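Local coordinates for actin-related protein 8 (Homo sapiens, PDB 4FO0) that binds ATP with low basal ATPase activity, cannot polymerize, and is a proposed core component of the INO80 chromatin-remodelling complex, at residues T171-L174 / A175-V179; L189-L193 / K194-Y198; Q212-K215 / E216-M220. One frame throughout, in Å; residues are numbered along the deposited sequence.

Contact 1 (T171-L174 / A175-V179); sequences TAVL and ADIEV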
loop_
_atom_site.group_PDB
_atom_site.type_symbol
_atom_site.label_atom_id
_atom_site.label_comp_id
_atom_site.label_asym_id
_atom_site.label_seq_id
_atom_site.Cartn_x
_atom_site.Cartn_y
_atom_site.Cartn_z
ATOM N N THR A 171 -15.458 15.138 -8.823
ATOM C CA THR A 171 -15.449 15.013 -10.277
ATOM C C THR A 171 -14.044 15.035 -10.851
ATOM O O THR A 171 -13.749 14.344 -11.829
ATOM C CB THR A 171 -16.291 16.089 -10.971
ATOM O OG1 THR A 171 -15.757 17.375 -10.662
ATOM C CG2 THR A 171 -17.731 16.007 -10.505
ATOM N N ALA A 172 -13.177 15.828 -10.247
ATOM C CA ALA A 172 -11.819 15.917 -10.742
ATOM C C ALA A 172 -11.115 14.605 -10.480
ATOM O O ALA A 172 -10.348 14.140 -11.317
ATOM C CB ALA A 172 -11.079 17.043 -10.075
ATOM N N VAL A 173 -11.369 14.021 -9.310
ATOM C CA VAL A 173 -10.719 12.773 -8.933
ATOM C C VAL A 173 -11.119 11.675 -9.915
ATOM O O VAL A 173 -10.285 10.893 -10.369
ATOM C CB VAL A 173 -11.105 12.314 -7.512
ATOM C CG1 VAL A 173 -10.699 10.861 -7.306
ATOM C CG2 VAL A 173 -10.477 13.206 -6.471
ATOM N N LEU A 174 -12.405 11.627 -10.240
ATOM C CA LEU A 174 -12.920 10.606 -11.134
ATOM C C LEU A 174 -12.356 10.774 -12.540
ATOM O O LEU A 174 -12.066 9.796 -13.220
ATOM C CB LEU A 174 -14.447 10.623 -11.144
ATOM C CG LEU A 174 -15.064 9.969 -9.909
ATOM C CD1 LEU A 174 -16.529 10.290 -9.825
ATOM C CD2 LEU A 174 -14.870 8.478 -9.985
ATOM N N ALA A 175 -12.175 12.011 -12.973
ATOM C CA ALA A 175 -11.642 12.243 -14.301
ATOM C C ALA A 175 -10.183 11.809 -14.359
ATOM O O ALA A 175 -9.719 11.263 -15.373
ATOM C CB ALA A 175 -11.785 13.688 -14.676
ATOM N N ASP A 176 -9.475 12.038 -13.257
ATOM C CA ASP A 176 -8.083 11.629 -13.132
ATOM C C ASP A 176 -7.956 10.109 -13.105
ATOM O O ASP A 176 -7.070 9.549 -13.749
ATOM C CB ASP A 176 -7.440 12.254 -11.892
ATOM C CG ASP A 176 -7.261 13.776 -12.021
ATOM O OD1 ASP A 176 -7.467 14.302 -13.139
ATOM O OD2 ASP A 176 -6.910 14.448 -11.012
ATOM N N ILE A 177 -8.842 9.441 -12.372
ATOM C CA ILE A 177 -8.868 7.984 -12.370
ATOM C C ILE A 177 -9.052 7.476 -13.780
ATOM O O ILE A 177 -8.303 6.619 -14.239
ATOM C CB ILE A 177 -10.006 7.419 -11.517
ATOM C CG1 ILE A 177 -9.817 7.846 -10.068
ATOM C CG2 ILE A 177 -10.054 5.883 -11.616
ATOM C CD1 ILE A 177 -8.473 7.526 -9.576
ATOM N N GLU A 178 -10.043 8.021 -14.474
ATOM C CA GLU A 178 -10.348 7.550 -15.810
ATOM C C GLU A 178 -9.167 7.742 -16.744
ATOM O O GLU A 178 -8.803 6.841 -17.494
ATOM C CB GLU A 178 -11.576 8.240 -16.378
ATOM C CG GLU A 178 -11.768 7.929 -17.850
ATOM C CD GLU A 178 -13.156 8.261 -18.354
ATOM O OE1 GLU A 178 -13.909 8.943 -17.622
ATOM O OE2 GLU A 178 -13.492 7.832 -19.483
ATOM N N VAL A 179 -8.562 8.916 -16.700
ATOM C CA VAL A 179 -7.389 9.151 -17.519
ATOM C C VAL A 179 -6.258 8.174 -17.167
ATOM O O VAL A 179 -5.648 7.575 -18.055
ATOM C CB VAL A 179 -6.910 10.600 -17.418
ATOM C CG1 VAL A 179 -5.574 10.780 -18.132
ATOM C CG2 VAL A 179 -7.956 11.524 -18.007
#
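Val-173 and Ile-177 meet through their CG1 atoms, each put there by its own first torsion: in Val-173 CG1 is anti to the backbone N (chi1 166°) and lies beside the carbonyl carbon, whereas in Ile-177 CG1 is anti to the carbonyl carbon (chi1 -62°) and lies beside the backbone N, leaning back toward the preceding turn. The two branches lie alongside each other, pointing the same way, with Val-173 CG1 and Ile-177 CG1 4.2 Å apart. The same lean brings Ile-177 CG1 near Val-173 O, the acceptor of its own N-H. Asp-176 repeats the pattern one residue earlier. Its CG stands beside its backbone N and comes within 3.2 Å of Ala-172 O, the carboxylate reaching back along the helix.

Beneath these side chains run four consecutive alpha-helical bonds, from the N-H groups of Ala-175, Asp-176, Ile-177 and Glu-178 to the carbonyls four residues before. Ile-177 N to Val-173 O, at 2.9 Å, and Glu-178 N to Leu-174 O, at 3.0 Å, are about equally straight. This is the early half of helix 170-187 in the actin fold, a helix that packs on strand 38-47 and helix 211-225. Ile-177 reaches His-42 of the strand and Met-220 of the helix, and its side chain is about 10 Å from that of Ser-24, an ATP-binding residue.

Ala-172 O and Asp-176 OD1, 3.4 Å apart, are both acceptors and do not bond to each other; OD1 is instead engaged in a salt bridge with Arg-46. The buried carboxylate thus draws its compensation from the strand, and the positive guanidinium probably helps to keep Asp-176 ionised, whereas Val-173 and Ile-177 meet each other through hydrocarbon.

Contact 2 (L189-L193 / K194-Y198); sequences LEIPL and KDLKY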
loop_
_atom_site.group_PDB
_atom_site.type_symbol
_atom_site.label_atom_id
_atom_site.label_comp_id
_atom_site.label_asym_id
_atom_site.label_seq_id
_atom_site.Cartn_x
_atom_site.Cartn_y
_atom_site.Cartn_z
ATOM N N LEU A 189 -1.562 -2.783 -21.645
ATOM C CA LEU A 189 -2.326 -3.946 -22.036
ATOM C C LEU A 189 -2.470 -3.892 -23.543
ATOM O O LEU A 189 -2.909 -4.849 -24.175
ATOM C CB LEU A 189 -3.700 -3.927 -21.370
ATOM C CG LEU A 189 -3.742 -3.689 -19.853
ATOM C CD1 LEU A 189 -5.050 -4.220 -19.287
ATOM C CD2 LEU A 189 -2.549 -4.307 -19.119
ATOM N N GLU A 190 -2.096 -2.752 -24.110
ATOM C CA GLU A 190 -2.226 -2.538 -25.540
ATOM C C GLU A 190 -3.621 -2.890 -26.038
ATOM O O GLU A 190 -3.789 -3.640 -26.993
ATOM C CB GLU A 190 -1.163 -3.335 -26.283
ATOM C CG GLU A 190 0.247 -2.898 -25.922
ATOM C CD GLU A 190 1.312 -3.638 -26.705
ATOM O OE1 GLU A 190 0.951 -4.553 -27.474
ATOM O OE2 GLU A 190 2.509 -3.311 -26.551
ATOM N N ILE A 191 -4.621 -2.330 -25.378
ATOM C CA ILE A 191 -6.001 -2.520 -25.772
ATOM C C ILE A 191 -6.597 -1.173 -26.115
ATOM O O ILE A 191 -6.706 -0.312 -25.252
ATOM C CB ILE A 191 -6.805 -3.133 -24.630
ATOM C CG1 ILE A 191 -6.239 -4.510 -24.283
ATOM C CG2 ILE A 191 -8.285 -3.221 -24.985
ATOM C CD1 ILE A 191 -6.963 -5.178 -23.161
ATOM N N PRO A 192 -6.966 -0.979 -27.387
ATOM C CA PRO A 192 -7.590 0.273 -27.822
ATOM C C PRO A 192 -8.888 0.497 -27.070
ATOM O O PRO A 192 -9.655 -0.444 -26.851
ATOM C CB PRO A 192 -7.881 0.033 -29.309
ATOM C CG PRO A 192 -6.944 -1.057 -29.710
ATOM C CD PRO A 192 -6.788 -1.928 -28.497
ATOM N N LEU A 193 -9.128 1.744 -26.692
ATOM C CA LEU A 193 -10.253 2.087 -25.838
ATOM C C LEU A 193 -11.592 1.780 -26.487
ATOM O O LEU A 193 -12.539 1.360 -25.816
ATOM C CB LEU A 193 -10.170 3.559 -25.431
ATOM C CG LEU A 193 -9.015 3.838 -24.465
ATOM C CD1 LEU A 193 -9.137 5.231 -23.922
ATOM C CD2 LEU A 193 -8.993 2.817 -23.327
ATOM N N LYS A 194 -11.665 1.988 -27.796
ATOM C CA LYS A 194 -12.884 1.702 -28.541
ATOM C C LYS A 194 -13.287 0.233 -28.435
ATOM O O LYS A 194 -14.423 -0.114 -28.751
ATOM C CB LYS A 194 -12.710 2.084 -30.010
ATOM C CG LYS A 194 -11.624 1.294 -30.721
ATOM C CD LYS A 194 -11.502 1.738 -32.164
ATOM C CE LYS A 194 -10.614 0.800 -32.968
ATOM N NZ LYS A 194 -10.869 0.961 -34.429
ATOM N N ASP A 195 -12.361 -0.623 -27.988
ATOM C CA ASP A 195 -12.624 -2.063 -27.891
ATOM C C ASP A 195 -13.167 -2.536 -26.559
ATOM O O ASP A 195 -13.489 -3.714 -26.416
ATOM C CB ASP A 195 -11.371 -2.880 -28.196
ATOM C CG ASP A 195 -10.954 -2.779 -29.642
ATOM O OD1 ASP A 195 -11.723 -2.190 -30.437
ATOM O OD2 ASP A 195 -9.863 -3.292 -29.983
ATOM N N LEU A 196 -13.258 -1.644 -25.581
ATOM C CA LEU A 196 -13.628 -2.090 -24.244
ATOM C C LEU A 196 -15.013 -2.737 -24.205
ATOM O O LEU A 196 -15.326 -3.489 -23.282
ATOM C CB LEU A 196 -13.482 -0.961 -23.218
ATOM C CG LEU A 196 -12.011 -0.630 -22.919
ATOM C CD1 LEU A 196 -11.867 0.514 -21.940
ATOM C CD2 LEU A 196 -11.272 -1.848 -22.394
ATOM N N LYS A 197 -15.826 -2.459 -25.219
ATOM C CA LYS A 197 -17.150 -3.072 -25.330
ATOM C C LYS A 197 -17.105 -4.602 -25.363
ATOM O O LYS A 197 -18.091 -5.260 -25.021
ATOM C CB LYS A 197 -17.883 -2.550 -26.565
ATOM C CG LYS A 197 -17.164 -2.797 -27.874
ATOM C CD LYS A 197 -17.858 -2.032 -28.995
ATOM C CE LYS A 197 -17.107 -2.123 -30.315
ATOM N NZ LYS A 197 -17.500 -1.023 -31.246
ATOM N N TYR A 198 -15.968 -5.165 -25.767
ATOM C CA TYR A 198 -15.799 -6.615 -25.784
ATOM C C TYR A 198 -15.207 -7.124 -24.481
ATOM O O TYR A 198 -14.989 -8.324 -24.325
ATOM C CB TYR A 198 -14.889 -7.054 -26.933
ATOM C CG TYR A 198 -15.241 -6.454 -28.275
ATOM C CD1 TYR A 198 -16.553 -6.444 -28.735
ATOM C CD2 TYR A 198 -14.259 -5.888 -29.081
ATOM C CE1 TYR A 198 -16.877 -5.891 -29.974
ATOM C CE2 TYR A 198 -14.571 -5.334 -30.318
ATOM C CZ TYR A 198 -15.880 -5.339 -30.760
ATOM O OH TYR A 198 -16.192 -4.783 -31.983
#
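Pro-192 and Asp-195 face each other across a tight 3-10 turn, the proline ring crossing the aspartate side chain at a slant. Asp-195 has its CG anti to its own carbonyl carbon (chi1 -68°), which brings OD2 to one face of the ring near its rim, 3.7 Å from both Pro-192 CG and Pro-192 CD. The side chains thus meet as carboxylate oxygen against ring carbons; what fastens the turn is backbone, Asp-195 N to Pro-192 O at 2.9 Å, followed by Leu-196 N to Leu-193 O at 3.1 Å.

Both leucines hold CG beside the backbone N (chi1 -70° in Leu-193, -72° in Leu-196), which keeps their side chains alongside in the same direction, with Leu-193 CD2 and Leu-196 CD1 3.9 Å apart. Leu-196 offers its other methyl to Ile-191, whose side chain it crosses at about a right angle; there Ile-191 CG2 and Leu-196 CD2 are 4.2 Å apart. Lys-194 instead has CG between backbone N and carbonyl carbon, which puts Lys-194 CG 4.2 Å from Pro-192 CB before the extended chain leads away.

Ile-191 also rests on Ile-185 and Ile-18, and Leu-193 on Ser-182 and Gln-186. The turn lies in the connection from helix 170-187 to strand 200-205, which pairs parallel beside strand 17-21 in the RNase H-like core of the actin fold.

Contact 3 (Q212-K215 / E216-M220); sequences QHVK and ELVNM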
loop_
_atom_site.group_PDB
_atom_site.type_symbol
_atom_site.label_atom_id
_atom_site.label_comp_id
_atom_site.label_asym_id
_atom_site.label_seq_id
_atom_site.Cartn_x
_atom_site.Cartn_y
_atom_site.Cartn_z
ATOM N N GLN A 212 -20.928 5.541 -1.972
ATOM C CA GLN A 212 -21.050 6.562 -2.992
ATOM C C GLN A 212 -19.931 6.495 -4.026
ATOM O O GLN A 212 -20.170 6.595 -5.230
ATOM C CB GLN A 212 -21.074 7.947 -2.361
ATOM C CG GLN A 212 -21.754 8.966 -3.267
ATOM C CD GLN A 212 -21.015 10.288 -3.334
ATOM O OE1 GLN A 212 -20.346 10.698 -2.379
ATOM N NE2 GLN A 212 -21.129 10.963 -4.475
ATOM N N HIS A 213 -18.706 6.339 -3.535
ATOM C CA HIS A 213 -17.519 6.350 -4.380
ATOM C C HIS A 213 -17.402 5.136 -5.257
ATOM O O HIS A 213 -16.995 5.242 -6.416
ATOM C CB HIS A 213 -16.271 6.454 -3.522
ATOM C CG HIS A 213 -16.133 7.776 -2.855
ATOM N ND1 HIS A 213 -15.218 8.017 -1.855
ATOM C CD2 HIS A 213 -16.804 8.935 -3.044
ATOM C CE1 HIS A 213 -15.332 9.269 -1.456
ATOM N NE2 HIS A 213 -16.284 9.850 -2.168
ATOM N N VAL A 214 -17.707 3.976 -4.683
ATOM C CA VAL A 214 -17.773 2.741 -5.445
ATOM C C VAL A 214 -18.817 2.893 -6.554
ATOM O O VAL A 214 -18.538 2.619 -7.727
ATOM C CB VAL A 214 -18.131 1.587 -4.531
ATOM C CG1 VAL A 214 -18.287 0.290 -5.319
ATOM C CG2 VAL A 214 -17.067 1.458 -3.482
ATOM N N LYS A 215 -20.007 3.360 -6.178
ATOM C CA LYS A 215 -21.060 3.654 -7.145
ATOM C C LYS A 215 -20.491 4.436 -8.328
ATOM O O LYS A 215 -20.628 4.033 -9.481
ATOM C CB LYS A 215 -22.175 4.446 -6.471
ATOM C CG LYS A 215 -23.369 4.753 -7.356
ATOM C CD LYS A 215 -24.274 5.825 -6.738
ATOM C CE LYS A 215 -23.726 7.232 -6.974
ATOM N NZ LYS A 215 -24.455 8.279 -6.197
ATOM N N GLU A 216 -19.832 5.547 -8.026
ATOM C CA GLU A 216 -19.236 6.409 -9.038
ATOM C C GLU A 216 -18.237 5.698 -9.941
ATOM O O GLU A 216 -18.148 5.993 -11.133
ATOM C CB GLU A 216 -18.525 7.580 -8.364
ATOM C CG GLU A 216 -19.447 8.580 -7.701
ATOM C CD GLU A 216 -20.192 9.428 -8.707
ATOM O OE1 GLU A 216 -19.870 9.335 -9.914
ATOM O OE2 GLU A 216 -21.096 10.186 -8.290
ATOM N N LEU A 217 -17.461 4.794 -9.360
ATOM C CA LEU A 217 -16.406 4.103 -10.086
ATOM C C LEU A 217 -17.033 3.127 -11.056
ATOM O O LEU A 217 -16.683 3.079 -12.237
ATOM C CB LEU A 217 -15.498 3.348 -9.112
ATOM C CG LEU A 217 -14.532 4.241 -8.331
ATOM C CD1 LEU A 217 -13.836 3.444 -7.233
ATOM C CD2 LEU A 217 -13.517 4.888 -9.271
ATOM N N VAL A 218 -17.959 2.338 -10.532
ATOM C CA VAL A 218 -18.759 1.457 -11.348
ATOM C C VAL A 218 -19.377 2.243 -12.496
ATOM O O VAL A 218 -19.346 1.815 -13.651
ATOM C CB VAL A 218 -19.882 0.831 -10.530
ATOM C CG1 VAL A 218 -20.845 0.100 -11.450
ATOM C CG2 VAL A 218 -19.303 -0.095 -9.468
ATOM N N ASN A 219 -19.936 3.407 -12.188
ATOM C CA ASN A 219 -20.527 4.202 -13.247
ATOM C C ASN A 219 -19.468 4.566 -14.274
ATOM O O ASN A 219 -19.702 4.531 -15.480
ATOM C CB ASN A 219 -21.229 5.443 -12.700
ATOM C CG ASN A 219 -21.880 6.255 -13.796
ATOM O OD1 ASN A 219 -22.933 5.888 -14.325
ATOM N ND2 ASN A 219 -21.246 7.357 -14.159
ATOM N N MET A 220 -18.283 4.889 -13.781
ATOM C CA MET A 220 -17.198 5.262 -14.654
ATOM C C MET A 220 -16.812 4.082 -15.548
ATOM O O MET A 220 -16.714 4.227 -16.764
ATOM C CB MET A 220 -15.998 5.767 -13.844
ATOM C CG MET A 220 -14.852 6.182 -14.725
ATOM S SD MET A 220 -13.245 6.151 -13.935
ATOM C CE MET A 220 -13.217 4.525 -13.177
#
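Gln-212 and Glu-216 stand side by side one helical turn apart and point the same way, but their flat ends are almost perpendicular, with the amide and carboxylate planes 81° apart. Gln-212 NE2 is 3.9 Å from Glu-216 OE2, near it without a bond being assigned. In Glu-216 the first torsion (chi1 -69°) sets CG beside the backbone N, 3.3 Å from Gln-212 O, and a bend at the second (chi2 -73°) then turns the carboxylate. Lys-215 runs alongside the same carboxylate; its NZ lies 4.4 Å from Glu-216 OE2, too far for a salt bridge, although the opposite charges probably attract each other weakly across that distance.

The valines occupy a different face. Val-214 and Val-218 approach through Val-214 CG1 and Val-218 CG2, 4.3 Å apart, while the backbone bond between them, Val-218 N to Val-214 O, is 2.9 Å long. Here the helix meets the sheet: helix 211-225 is the crossover of a beta-alpha-beta unit, joining the parallel strands 200-205 and 229-234 of the actin fold, and Val-218 packs on Ile-230 and Val-232 of the second strand. Val-214 turns to Tyr-209 and to Trp-593 at the C-terminal end of the chain.

Leu-217 places CG 3.3 Å from His-213 O, the acceptor of its own N-H. Asn-219 starts from a CB near Lys-215 O, 3.6 Å away, but its amide leads outward, where OD1 accepts a hydrogen bond from Trp-577 NE1; Lys-215 and Val-218 also touch that tryptophan of helix 574-580.

In the fold
Contacts 1 and 3 lie on neighbouring helices, 170-187 and 211-225, their centres 11 Å apart, and they touch directly: Leu-174 CD1 is 3.5 Å from Glu-216 OE1, and Ile-177 CG2 is 3.8 Å from Met-220 CE. Contact 2 touches neither, though it follows contact 1 along the chain. Each is partly buried, yet the mix differs. In contact 1 a buried charge is matched from the sheet beside an apolar face; in contact 3 valines meet the sheet while loosely spaced polar ends gather on another face. Contact 2, furthest from the chain's centre, replaces alpha-helical spacing with 3-10 bonds, and combines buried Ile-191 and Leu-196 with exposed Pro-192 and Lys-194.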